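Local coordinates for protein PelA (PDB 5TCB) that probably hydrolyses glycosidic bonds through the GH114-family glycoside hydrolase domain described here, one part of a longer protein that may also act as a deacetylase, at residues Leu72-Phe77 with Asp135-Phe140; Val105-Ala110 with Glu149-Ala154; Ser112-Leu117 with Ala156-Gln161; Arg175-Leu180 with Val190-Ile195. All coordinates share one frame; numbering follows the deposited sequence. Where two conformers were deposited one is given.

Overall arrangement
The domain has eight parallel strands in sequential order, consistent with a (beta/alpha)8 barrel. Contacts 1 and 4 lie at the C-terminal ends of strands, each centred about 9 Å from the chain centre and about 12 Å from each other. In glycoside hydrolases of this fold the active site is generally at that end. Contacts 2 and 3 lie farther out, about 18 and 16 Å from the chain centre, and share helix 145-165. Their centres are about 9 Å apart, and Arg114 of contact 3 bonds Leu108 O and Ala154 O of contact 2. Contact 1 touches both: Gly75 O meets Met106 N, and Val74 O meets Trp113 NE1. Arg152 of contact 2 reaches Glu178 of contact 4.

Contact 1 (Leu72-Phe77 with Asp135-Phe140)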
loop_
_atom_site.group_PDB
_atom_site.type_symbol
_atom_site.label_atom_id
_atom_site.label_comp_id
_atom_site.label_asym_id
_atom_site.label_seq_id
_atom_site.Cartn_x
_atom_site.Cartn_y
_atom_site.Cartn_z
ATOM N N LEU A 72 6.127 2.231 0.861
ATOM C CA LEU A 72 6.437 3.306 1.802
ATOM C C LEU A 72 5.272 3.466 2.766
ATOM O O LEU A 72 4.172 3.889 2.374
ATOM C CB LEU A 72 6.693 4.627 1.082
ATOM C CG LEU A 72 7.124 5.799 1.979
ATOM C CD1 LEU A 72 8.460 5.541 2.649
ATOM C CD2 LEU A 72 7.187 7.100 1.221
ATOM N N SER A 73 5.532 3.212 4.051
ATOM C CA SER A 73 4.526 3.382 5.095
ATOM C C SER A 73 4.526 4.840 5.571
ATOM O O SER A 73 5.522 5.343 6.091
ATOM C CB SER A 73 4.792 2.404 6.229
ATOM O OG SER A 73 3.919 2.673 7.333
ATOM N N VAL A 74 3.414 5.529 5.312
ATOM C CA VAL A 74 3.292 6.965 5.555
ATOM C C VAL A 74 2.804 7.258 6.962
ATOM O O VAL A 74 3.231 8.241 7.573
ATOM C CB VAL A 74 2.350 7.593 4.504
ATOM C CG1 VAL A 74 2.082 9.071 4.783
ATOM C CG2 VAL A 74 2.924 7.443 3.132
ATOM N N GLY A 75 1.954 6.411 7.520
ATOM C CA GLY A 75 1.373 6.683 8.826
ATOM C C GLY A 75 2.066 6.054 10.018
ATOM O O GLY A 75 1.786 6.417 11.169
ATOM N N GLU A 76 2.963 5.104 9.767
ATOM C CA GLU A 76 3.582 4.307 10.812
ATOM C C GLU A 76 5.045 4.091 10.484
ATOM O O GLU A 76 5.415 3.979 9.313
ATOM C CB GLU A 76 2.904 2.925 10.939
ATOM C CG GLU A 76 1.463 2.997 11.365
ATOM C CD GLU A 76 0.795 1.646 11.517
ATOM O OE1 GLU A 76 1.476 0.590 11.408
ATOM O OE2 GLU A 76 -0.433 1.655 11.739
ATOM N N PHE A 77 5.856 4.015 11.523
ATOM C CA PHE A 77 7.232 3.564 11.415
ATOM C C PHE A 77 7.335 2.124 11.894
ATOM O O PHE A 77 6.977 1.813 13.039
ATOM C CB PHE A 77 8.132 4.468 12.241
ATOM C CG PHE A 77 9.592 4.120 12.186
ATOM C CD1 PHE A 77 10.360 4.530 11.113
ATOM C CD2 PHE A 77 10.176 3.384 13.188
ATOM C CE1 PHE A 77 11.700 4.234 11.062
ATOM C CE2 PHE A 77 11.524 3.081 13.140
ATOM C CZ PHE A 77 12.278 3.513 12.073
ATOM N N ASP A 135 1.318 3.187 2.138
ATOM C CA ASP A 135 0.577 2.427 3.122
ATOM C C ASP A 135 0.284 3.289 4.350
ATOM O O ASP A 135 0.769 4.421 4.502
ATOM C CB ASP A 135 1.383 1.179 3.504
ATOM C CG ASP A 135 0.563 0.081 4.149
ATOM O OD1 ASP A 135 -0.687 0.080 4.074
ATOM O OD2 ASP A 135 1.199 -0.823 4.738
ATOM N N THR A 136 -0.516 2.701 5.230
ATOM C CA THR A 136 -0.957 3.248 6.528
ATOM C C THR A 136 -1.482 4.680 6.408
ATOM O O THR A 136 -1.237 5.542 7.254
ATOM C CB THR A 136 0.124 3.082 7.611
ATOM O OG1 THR A 136 1.357 3.692 7.237
ATOM C CG2 THR A 136 0.343 1.604 7.885
ATOM N N LEU A 137 -2.315 4.901 5.393
ATOM C CA LEU A 137 -2.980 6.178 5.180
ATOM C C LEU A 137 -4.177 6.365 6.089
ATOM O O LEU A 137 -4.759 7.461 6.098
ATOM C CB LEU A 137 -3.439 6.313 3.718
ATOM C CG LEU A 137 -2.295 6.215 2.713
ATOM C CD1 LEU A 137 -2.857 6.424 1.295
ATOM C CD2 LEU A 137 -1.179 7.226 2.983
ATOM N N ASP A 138 -4.584 5.340 6.837
ATOM C CA ASP A 138 -5.709 5.461 7.765
ATOM C C ASP A 138 -5.302 5.189 9.207
ATOM O O ASP A 138 -6.176 5.083 10.077
ATOM C CB ASP A 138 -6.873 4.546 7.338
ATOM C CG ASP A 138 -6.500 3.084 7.258
ATOM O OD1 ASP A 138 -5.347 2.717 7.534
ATOM O OD2 ASP A 138 -7.386 2.282 6.908
ATOM N N SER A 139 -3.994 5.083 9.490
ATOM C CA SER A 139 -3.559 4.822 10.849
ATOM C C SER A 139 -3.853 5.987 11.768
ATOM O O SER A 139 -3.942 5.782 12.987
ATOM C CB SER A 139 -2.074 4.481 10.874
ATOM O OG SER A 139 -1.901 3.208 10.262
ATOM N N PHE A 140 -4.028 7.188 11.221
ATOM C CA PHE A 140 -4.354 8.317 12.076
ATOM C C PHE A 140 -5.697 8.138 12.760
ATOM O O PHE A 140 -5.958 8.817 13.760
ATOM C CB PHE A 140 -4.335 9.647 11.301
ATOM C CG PHE A 140 -5.495 9.844 10.366
ATOM C CD1 PHE A 140 -5.408 9.447 9.048
ATOM C CD2 PHE A 140 -6.684 10.427 10.794
ATOM C CE1 PHE A 140 -6.467 9.602 8.182
ATOM C CE2 PHE A 140 -7.745 10.599 9.927
ATOM C CZ PHE A 140 -7.642 10.178 8.610
#
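Thr136 meets Ser73 and Gly75 through its hydroxyl. Its OG1 sits between the backbone N and the carbonyl carbon (chi1 57°), which turns the oxygen to the 72-77 segment. Gly75 N donates to Thr136 OG1 at 2.8 Å. Ser73 OG also lies 2.8 Å from Thr136 OG1. The Ser73 hydroxyl itself donates to the carbonyl oxygen of Glu76, so it bridges the turn between strands 67-73 and 76-78. The methyl CG2 of Thr136 lies across the Glu76 chain, 3.7 Å from Glu76 CD.

Glu76 keeps an extended chain beyond CG and brings its carboxylate to Ser139. Ser139 OG donates to Glu76 OE2 at 2.6 Å, arriving from above the carboxylate plane. The other oxygen, OE1, is held by Ser103 OG.

The backbones meet in parallel at Ser73 and Asp135, where two barrel strands end. Asp135 N donates to Leu72 O at 2.9 Å, and Val74 N to Asp135 O at 3.0 Å. Asp135 OD1 takes the Thr136 N-H and a bond from Asn174. Its OD2 pairs with Tyr71. On the apolar side, Val74 CB packs on Leu137 CD2 at 3.9 Å. Gly75 has no side chain, and its CA comes within 3.3 Å of Thr136 O.

The junction is thus largely polar. Glu76 and Asp135 have partners on both carboxylate oxygens, which should limit their rotation. The segments themselves are joined by the Glu76-Ser139 bond, the bonds at Thr136 OG1 and the two backbone bonds.

Contact 2 (Val105-Ala110 with Glu149-Ala154)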
loop_
_atom_site.group_PDB
_atom_site.type_symbol
_atom_site.label_atom_id
_atom_site.label_comp_id
_atom_site.label_asym_id
_atom_site.label_seq_id
_atom_site.Cartn_x
_atom_site.Cartn_y
_atom_site.Cartn_z
ATOM N N VAL A 105 2.624 4.451 15.390
ATOM C CA VAL A 105 1.880 5.495 14.698
ATOM C C VAL A 105 2.647 6.794 14.836
ATOM O O VAL A 105 3.078 7.161 15.937
ATOM C CB VAL A 105 0.450 5.603 15.230
ATOM C CG1 VAL A 105 -0.267 6.755 14.534
ATOM C CG2 VAL A 105 -0.291 4.269 15.024
ATOM N N MET A 106 2.837 7.480 13.724
ATOM C CA MET A 106 3.568 8.729 13.704
ATOM C C MET A 106 2.632 9.913 13.531
ATOM O O MET A 106 1.527 9.806 12.979
ATOM C CB MET A 106 4.604 8.712 12.580
ATOM C CG MET A 106 5.585 7.519 12.668
ATOM S SD MET A 106 6.543 7.470 14.203
ATOM C CE MET A 106 7.652 8.866 13.901
ATOM N N ASP A 107 3.096 11.034 14.043
ATOM C CA ASP A 107 2.417 12.318 13.934
ATOM C C ASP A 107 2.686 12.881 12.546
ATOM O O ASP A 107 3.824 13.251 12.232
ATOM C CB ASP A 107 2.933 13.245 15.027
ATOM C CG ASP A 107 2.358 14.660 14.965
ATOM O OD1 ASP A 107 1.534 14.969 14.093
ATOM O OD2 ASP A 107 2.753 15.470 15.838
ATOM N N LEU A 108 1.638 12.965 11.716
ATOM C CA LEU A 108 1.813 13.402 10.343
ATOM C C LEU A 108 2.123 14.885 10.249
ATOM O O LEU A 108 2.510 15.356 9.173
ATOM C CB LEU A 108 0.559 13.069 9.532
ATOM C CG LEU A 108 0.257 11.576 9.270
ATOM C CD1 LEU A 108 1.400 10.900 8.600
ATOM C CD2 LEU A 108 -0.079 10.810 10.514
ATOM N N ALA A 109 1.941 15.633 11.333
ATOM C CA ALA A 109 2.348 17.024 11.409
ATOM C C ALA A 109 3.785 17.205 11.884
ATOM O O ALA A 109 4.290 18.336 11.869
ATOM C CB ALA A 109 1.409 17.789 12.351
ATOM N N ALA A 110 4.462 16.136 12.302
ATOM C CA ALA A 110 5.809 16.281 12.846
ATOM C C ALA A 110 6.806 16.576 11.728
ATOM O O ALA A 110 6.893 15.810 10.776
ATOM C CB ALA A 110 6.211 15.015 13.601
ATOM N N GLU A 149 -8.947 15.019 12.840
ATOM C CA GLU A 149 -9.049 15.958 11.728
ATOM C C GLU A 149 -7.726 16.667 11.484
ATOM O O GLU A 149 -7.333 16.880 10.342
ATOM C CB GLU A 149 -10.173 16.961 11.975
ATOM C CG GLU A 149 -10.304 18.058 10.915
ATOM C CD GLU A 149 -10.623 17.531 9.520
ATOM O OE1 GLU A 149 -10.982 16.335 9.384
ATOM O OE2 GLU A 149 -10.517 18.333 8.567
ATOM N N GLY A 150 -7.007 17.028 12.539
ATOM C CA GLY A 150 -5.721 17.665 12.334
ATOM C C GLY A 150 -4.730 16.735 11.659
ATOM O O GLY A 150 -3.921 17.161 10.823
ATOM N N GLN A 151 -4.770 15.449 12.020
ATOM C CA GLN A 151 -3.927 14.469 11.351
ATOM C C GLN A 151 -4.328 14.288 9.895
ATOM O O GLN A 151 -3.463 14.159 9.019
ATOM C CB GLN A 151 -4.009 13.128 12.078
ATOM C CG GLN A 151 -3.339 13.163 13.436
ATOM C CD GLN A 151 -1.835 13.388 13.330
ATOM O OE1 GLN A 151 -1.124 12.603 12.716
ATOM N NE2 GLN A 151 -1.341 14.463 13.916
ATOM N N ARG A 152 -5.630 14.247 9.627
ATOM C CA ARG A 152 -6.100 14.065 8.255
ATOM C C ARG A 152 -5.609 15.197 7.369
ATOM O O ARG A 152 -5.180 14.968 6.235
ATOM C CB ARG A 152 -7.629 13.994 8.242
ATOM C CG ARG A 152 -8.211 13.633 6.900
ATOM C CD ARG A 152 -9.705 13.847 6.818
ATOM N NE ARG A 152 -10.027 15.276 6.847
ATOM C CZ ARG A 152 -9.972 16.073 5.786
ATOM N NH1 ARG A 152 -9.657 15.593 4.582
ATOM N NH2 ARG A 152 -10.248 17.357 5.913
ATOM N N ARG A 153 -5.672 16.430 7.873
ATOM C CA ARG A 153 -5.213 17.579 7.113
ATOM C C ARG A 153 -3.703 17.536 6.923
ATOM O O ARG A 153 -3.199 17.885 5.859
ATOM C CB ARG A 153 -5.633 18.874 7.815
ATOM C CG ARG A 153 -7.133 19.115 7.832
ATOM C CD ARG A 153 -7.487 20.401 8.594
ATOM N NE ARG A 153 -8.934 20.583 8.668
ATOM C CZ ARG A 153 -9.533 21.625 9.233
ATOM N NH1 ARG A 153 -8.815 22.592 9.788
ATOM N NH2 ARG A 153 -10.858 21.695 9.242
ATOM N N ALA A 154 -2.964 17.101 7.947
ATOM C CA ALA A 154 -1.517 16.981 7.817
ATOM C C ALA A 154 -1.152 15.901 6.812
ATOM O O ALA A 154 -0.169 16.041 6.074
ATOM C CB ALA A 154 -0.899 16.668 9.167
#
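Gln151 crosses the side chains of Leu108 and Asp107 at about a right angle. Its chain bends at chi2 (-65°), which brings the amide from the helix to the loop. There the amide uses both its ends. Leu108 N donates to Gln151 OE1 at 3.0 Å, in the carbonyl plane and on a lone pair. Gln151 NE2 donates to Asp107 OD1 at 2.9 Å, almost straight, with the acceptor in the amide plane. The amide and carboxylate planes are 57° apart. The amide thus bridges a backbone N-H and a carboxylate, and this fixes which way round it lies. Leu108 CD2 is also tight against Gln151 OE1, at 3.0 Å.

Asp107 OD1 serves a second donor. Ala109 N reaches Asp107 OD1 at 2.9 Å, from the face of the carboxylate opposite to Gln151 NE2. This is an Asx turn. It overlaps a type I beta turn from Asp107 to Ala110, and Ala110 is the N-cap of helix 111-126. The contact therefore ties the entry to one outer helix of the barrel against the side of the next, helix 145-165.

Ala154 lies one turn of helix beyond Gln151. Its methyl fits against the beta turn, with Ala154 CB 3.9 Å from Leu108 CB and 4.1 Å from Ala109 CB. Trp113 of helix 111-126 also touches Leu108. Arg114 NH1, from the same helix, bonds both Leu108 O and Ala154 O, and so clamps the loop to helix 145-165. Farther along that helix surface, Arg152 and Arg153 both pair with Glu149.

Contact 3 (Ser112-Leu117 with Ala156-Gln161); sequences SWRAHL and ASFLAQ
Helices 112-117 and 156-161 run roughly parallel, with a crossing angle of -29°. The axes of these two segments approach to 11.2 Å. The closest backbone pair is Arg114 and Phe158, with CA atoms 6.9 Å apart. Long side chains therefore fill the gap.

Phe158 is one of them. Its CG is anti to the backbone N (chi1 169°), and the ring reaches across to the other helix. There it meets Leu117 obliquely: Phe158 CZ is 3.5 Å from Leu117 CB and 3.7 Å from Leu117 CD1. The two side chains cross at about a right angle. The carbonyl oxygen of Arg114 stands at the ring edge. Leu117 CD1 also lies over one face of the Trp113 ring, near its rim, and so links this packing to the side chain one turn earlier in its own helix.

Arg114 passes Phe158 in the opposite direction. Its chain bends at chi3 (72°). One face of the guanidinium rests over Phe158 CB, which is 3.7 Å from Arg114 NH1, while the guanidinium and ring planes stand nearly perpendicular. Arg114 NH2 donates to Ser157 OG at 3.0 Å, somewhat tilted from the guanidinium plane. Arg114 NH1 bonds the carbonyls of Ala154 and Leu108, so the cation gathers several oxygens where helix 145-165 meets the loop before helix 111-126. Ser157 OG in turn bonds Ala154 O.

This is the packing of neighbouring parallel helices in the outer layer of a (beta/alpha)8 barrel, here the pair before and after strand 131-135.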
loop_
_atom_site.group_PDB
_atom_site.type_symbol
_atom_site.label_atom_id
_atom_site.label_comp_id
_atom_site.label_asym_id
_atom_site.label_seq_id
_atom_site.Cartn_x
_atom_site.Cartn_y
_atom_site.Cartn_z
ATOM N N SER A 112 10.043 16.204 11.560
ATOM C CA SER A 112 11.064 15.185 11.369
ATOM C C SER A 112 10.512 13.989 10.614
ATOM O O SER A 112 11.243 13.380 9.837
ATOM C CB SER A 112 11.654 14.739 12.712
ATOM O OG SER A 112 10.656 14.205 13.562
ATOM N N TRP A 113 9.240 13.638 10.850
ATOM C CA TRP A 113 8.635 12.509 10.146
ATOM C C TRP A 113 8.390 12.856 8.687
ATOM O O TRP A 113 8.736 12.086 7.775
ATOM C CB TRP A 113 7.326 12.117 10.825
ATOM C CG TRP A 113 6.612 10.962 10.173
ATOM C CD1 TRP A 113 5.353 10.964 9.677
ATOM C CD2 TRP A 113 7.133 9.646 9.947
ATOM N NE1 TRP A 113 5.036 9.722 9.166
ATOM C CE2 TRP A 113 6.111 8.894 9.332
ATOM C CE3 TRP A 113 8.348 9.024 10.231
ATOM C CZ2 TRP A 113 6.283 7.562 8.953
ATOM C CZ3 TRP A 113 8.512 7.704 9.854
ATOM C CH2 TRP A 113 7.486 6.989 9.250
ATOM N N ARG A 114 7.801 14.023 8.441
ATOM C CA ARG A 114 7.572 14.442 7.063
ATOM C C ARG A 114 8.884 14.517 6.294
ATOM O O ARG A 114 8.969 14.055 5.145
ATOM C CB ARG A 114 6.860 15.793 7.066
ATOM C CG ARG A 114 5.492 15.777 7.759
ATOM C CD ARG A 114 4.927 17.183 8.029
ATOM N NE ARG A 114 4.470 17.868 6.817
ATOM C CZ ARG A 114 3.229 17.810 6.321
ATOM N NH1 ARG A 114 2.275 17.100 6.929
ATOM N NH2 ARG A 114 2.937 18.485 5.219
ATOM N N ALA A 115 9.925 15.103 6.906
ATOM C CA ALA A 115 11.213 15.202 6.219
ATOM C C ALA A 115 11.790 13.824 5.931
ATOM O O ALA A 115 12.395 13.600 4.872
ATOM C CB ALA A 115 12.191 16.024 7.056
ATOM N N HIS A 116 11.676 12.914 6.895
ATOM C CA HIS A 116 12.155 11.553 6.717
ATOM C C HIS A 116 11.508 10.909 5.500
ATOM O O HIS A 116 12.195 10.333 4.638
ATOM C CB HIS A 116 11.861 10.755 7.993
ATOM C CG HIS A 116 12.073 9.286 7.843
ATOM N ND1 HIS A 116 13.314 8.699 7.974
ATOM C CD2 HIS A 116 11.205 8.284 7.570
ATOM C CE1 HIS A 116 13.199 7.398 7.781
ATOM N NE2 HIS A 116 11.933 7.119 7.539
ATOM N N LEU A 117 10.186 11.024 5.393
ATOM C CA LEU A 117 9.480 10.386 4.291
ATOM C C LEU A 117 9.858 11.002 2.956
ATOM O O LEU A 117 9.985 10.276 1.961
ATOM C CB LEU A 117 7.970 10.486 4.523
ATOM C CG LEU A 117 7.373 9.637 5.632
ATOM C CD1 LEU A 117 5.916 10.009 5.765
ATOM C CD2 LEU A 117 7.552 8.123 5.410
ATOM N N ALA A 156 -3.070 15.030 4.171
ATOM C CA ALA A 156 -3.377 15.542 2.834
ATOM C C ALA A 156 -2.298 16.517 2.370
ATOM O O ALA A 156 -1.844 16.446 1.219
ATOM C CB ALA A 156 -4.763 16.193 2.815
ATOM N N SER A 157 -1.833 17.404 3.261
ATOM C CA SER A 157 -0.789 18.345 2.856
ATOM C C SER A 157 0.529 17.634 2.591
ATOM O O SER A 157 1.275 18.036 1.684
ATOM C CB SER A 157 -0.597 19.432 3.917
ATOM O OG SER A 157 -0.012 18.933 5.098
ATOM N N PHE A 158 0.839 16.585 3.359
ATOM C CA PHE A 158 2.041 15.810 3.087
ATOM C C PHE A 158 1.982 15.164 1.707
ATOM O O PHE A 158 2.953 15.214 0.942
ATOM C CB PHE A 158 2.261 14.723 4.146
ATOM C CG PHE A 158 3.328 13.772 3.736
ATOM C CD1 PHE A 158 4.657 14.138 3.852
ATOM C CD2 PHE A 158 3.014 12.568 3.131
ATOM C CE1 PHE A 158 5.657 13.301 3.421
ATOM C CE2 PHE A 158 4.034 11.716 2.679
ATOM C CZ PHE A 158 5.339 12.097 2.819
ATOM N N LEU A 159 0.851 14.537 1.379
ATOM C CA LEU A 159 0.735 13.851 0.097
ATOM C C LEU A 159 0.835 14.843 -1.055
ATOM O O LEU A 159 1.466 14.554 -2.079
ATOM C CB LEU A 159 -0.567 13.048 0.030
ATOM C CG LEU A 159 -0.651 11.877 1.024
ATOM C CD1 LEU A 159 -2.077 11.299 1.139
ATOM C CD2 LEU A 159 0.349 10.771 0.643
ATOM N N ALA A 160 0.237 16.021 -0.907
ATOM C CA ALA A 160 0.379 17.033 -1.936
ATOM C C ALA A 160 1.836 17.473 -2.089
ATOM O O ALA A 160 2.307 17.683 -3.208
ATOM C CB ALA A 160 -0.521 18.218 -1.635
ATOM N N GLN A 161 2.570 17.603 -0.982
ATOM C CA GLN A 161 3.966 18.014 -1.071
ATOM C C GLN A 161 4.823 16.909 -1.674
ATOM O O GLN A 161 5.749 17.181 -2.458
ATOM C CB GLN A 161 4.486 18.399 0.311
ATOM C CG GLN A 161 5.911 18.938 0.294
ATOM C CD GLN A 161 6.383 19.395 1.656
ATOM O OE1 GLN A 161 5.624 19.384 2.627
ATOM N NE2 GLN A 161 7.643 19.796 1.736
#

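Contact 4 (Arg175-Leu180 with Val190-Ile195); sequences RGFEVL and VAVESI
Val190 points its two methyls at different parts of the 175-180 loop. Val190 CG2 meets Leu180 CD1 tip to tip at 3.8 Å. Val190 CG1 lies 3.6 Å from Arg175 O. That oxygen is buried and has no hydrogen-bond partner in the model. Val192 sits two residues along the strand. Val192 CG2 approaches the edge of the Phe177 ring, 3.9 Å from Phe177 CZ, and the two side chains cross at about a right angle. The Phe177 ring also has Arg175 CB over one face, offset toward the rim, and stacks with the ring of His220 from helix 211-226. Leu217 of that helix touches both Phe177 and Val192.

This apolar patch involves the loop that leads from strand 170-174 to its neighbour 187-192 in the parallel barrel sheet. The loop folds back over the second strand near its C-terminal end. Gly176 O there accepts from both Val179 N and Leu180 N, which closes a tight turn.

Outward from the patch, Arg175 N donates to Ala191 O at 2.9 Å. The Arg175 chain runs extended from CG to NE (chi2 -178°, chi3 179°), which carries the guanidinium as far as Glu193. Arg175 NH2 donates to Glu193 O at 2.7 Å. The oxygen is in the guanidinium plane, but the donor stands above the carbonyl plane. A water accepts from Arg175 NE and Glu193 N, 2.9 Å from each. The peptide bond between Glu193 and Ser194 is cis. The Glu193 carboxylate turns elsewhere, with OE1 bonded to Tyr236 and OE2 to Asn174.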
loop_
_atom_site.group_PDB
_atom_site.type_symbol
_atom_site.label_atom_id
_atom_site.label_comp_id
_atom_site.label_asym_id
_atom_site.label_seq_id
_atom_site.Cartn_x
_atom_site.Cartn_y
_atom_site.Cartn_z
ATOM N N ARG A 175 -5.886 2.551 0.140
ATOM C CA ARG A 175 -7.048 3.294 0.676
ATOM C C ARG A 175 -6.706 4.785 0.654
ATOM O O ARG A 175 -6.292 5.310 -0.384
ATOM C CB ARG A 175 -7.459 2.759 2.031
ATOM C CG ARG A 175 -7.914 1.344 2.052
ATOM C CD ARG A 175 -8.336 0.941 3.421
ATOM N NE ARG A 175 -8.820 -0.438 3.479
ATOM C CZ ARG A 175 -9.868 -0.824 4.185
ATOM N NH1 ARG A 175 -10.565 0.042 4.921
ATOM N NH2 ARG A 175 -10.213 -2.106 4.162
ATOM N N GLY A 176 -6.884 5.515 1.740
ATOM C CA GLY A 176 -6.809 6.966 1.675
ATOM C C GLY A 176 -8.124 7.667 1.445
ATOM O O GLY A 176 -8.138 8.828 1.024
ATOM N N PHE A 177 -9.237 7.018 1.777
ATOM C CA PHE A 177 -10.546 7.549 1.432
ATOM C C PHE A 177 -10.788 8.906 2.063
ATOM O O PHE A 177 -11.537 9.726 1.511
ATOM C CB PHE A 177 -11.633 6.568 1.870
ATOM C CG PHE A 177 -11.477 5.184 1.294
ATOM C CD1 PHE A 177 -11.314 5.007 -0.051
ATOM C CD2 PHE A 177 -11.491 4.073 2.111
ATOM C CE1 PHE A 177 -11.128 3.726 -0.583
ATOM C CE2 PHE A 177 -11.337 2.799 1.592
ATOM C CZ PHE A 177 -11.166 2.624 0.271
ATOM N N GLU A 178 -10.217 9.151 3.246
ATOM C CA GLU A 178 -10.469 10.398 3.948
ATOM C C GLU A 178 -9.731 11.583 3.333
ATOM O O GLU A 178 -10.093 12.729 3.605
ATOM C CB GLU A 178 -10.054 10.261 5.416
ATOM C CG GLU A 178 -10.850 9.244 6.215
ATOM C CD GLU A 178 -10.422 7.786 5.985
ATOM O OE1 GLU A 178 -9.363 7.511 5.346
ATOM O OE2 GLU A 178 -11.205 6.915 6.437
ATOM N N VAL A 179 -8.698 11.326 2.537
ATOM C CA VAL A 179 -7.913 12.388 1.917
ATOM C C VAL A 179 -8.090 12.443 0.406
ATOM O O VAL A 179 -7.913 13.525 -0.174
ATOM C CB VAL A 179 -6.414 12.293 2.282
ATOM C CG1 VAL A 179 -6.190 12.596 3.782
ATOM C CG2 VAL A 179 -5.803 10.959 1.930
ATOM N N LEU A 180 -8.467 11.347 -0.244
ATOM C CA LEU A 180 -8.576 11.353 -1.704
ATOM C C LEU A 180 -9.466 12.455 -2.260
ATOM O O LEU A 180 -9.083 13.051 -3.281
ATOM C CB LEU A 180 -9.061 9.983 -2.198
ATOM C CG LEU A 180 -7.954 8.940 -2.262
ATOM C CD1 LEU A 180 -8.503 7.515 -2.183
ATOM C CD2 LEU A 180 -7.119 9.123 -3.537
ATOM N N VAL A 190 -5.858 3.106 -6.441
ATOM C CA VAL A 190 -6.136 2.885 -5.032
ATOM C C VAL A 190 -6.328 1.400 -4.815
ATOM O O VAL A 190 -7.117 0.767 -5.534
ATOM C CB VAL A 190 -7.385 3.661 -4.590
ATOM C CG1 VAL A 190 -7.713 3.393 -3.142
ATOM C CG2 VAL A 190 -7.193 5.149 -4.858
ATOM N N ALA A 191 -5.600 0.848 -3.848
ATOM C CA ALA A 191 -5.761 -0.535 -3.431
ATOM C C ALA A 191 -6.666 -0.634 -2.215
ATOM O O ALA A 191 -6.803 0.299 -1.415
ATOM C CB ALA A 191 -4.416 -1.189 -3.109
ATOM N N VAL A 192 -7.237 -1.822 -2.049
ATOM C CA VAL A 192 -8.086 -2.138 -0.914
ATOM C C VAL A 192 -7.831 -3.569 -0.467
ATOM O O VAL A 192 -8.028 -4.517 -1.235
ATOM C CB VAL A 192 -9.579 -1.948 -1.219
ATOM C CG1 VAL A 192 -10.418 -2.327 0.027
ATOM C CG2 VAL A 192 -9.857 -0.535 -1.644
ATOM N N GLU A 193 -7.403 -3.724 0.779
ATOM C CA GLU A 193 -7.430 -4.994 1.475
ATOM C C GLU A 193 -8.691 -5.004 2.326
ATOM O O GLU A 193 -8.744 -4.231 3.317
ATOM C CB GLU A 193 -6.220 -5.168 2.399
ATOM C CG GLU A 193 -4.864 -4.916 1.793
ATOM C CD GLU A 193 -3.828 -4.762 2.896
ATOM O OE1 GLU A 193 -3.290 -5.780 3.378
ATOM O OE2 GLU A 193 -3.576 -3.614 3.313
ATOM N N SER A 194 -9.731 -5.788 2.039
ATOM C CA SER A 194 -9.845 -6.775 0.974
ATOM C C SER A 194 -11.286 -6.710 0.483
ATOM O O SER A 194 -12.134 -6.065 1.113
ATOM C CB SER A 194 -9.509 -8.174 1.487
ATOM O OG SER A 194 -8.151 -8.298 1.846
ATOM N N ILE A 195 -11.598 -7.416 -0.603
ATOM C CA ILE A 195 -12.933 -7.330 -1.190
ATOM C C ILE A 195 -13.761 -8.546 -0.787
ATOM O O ILE A 195 -14.821 -8.403 -0.163
ATOM C CB ILE A 195 -12.859 -7.157 -2.721
ATOM C CG1 ILE A 195 -12.145 -5.850 -3.107
ATOM C CG2 ILE A 195 -14.263 -7.201 -3.366
ATOM C CD1 ILE A 195 -12.741 -4.570 -2.501
HETATM O O HOH W 1 -6.371 -1.610 2.432
#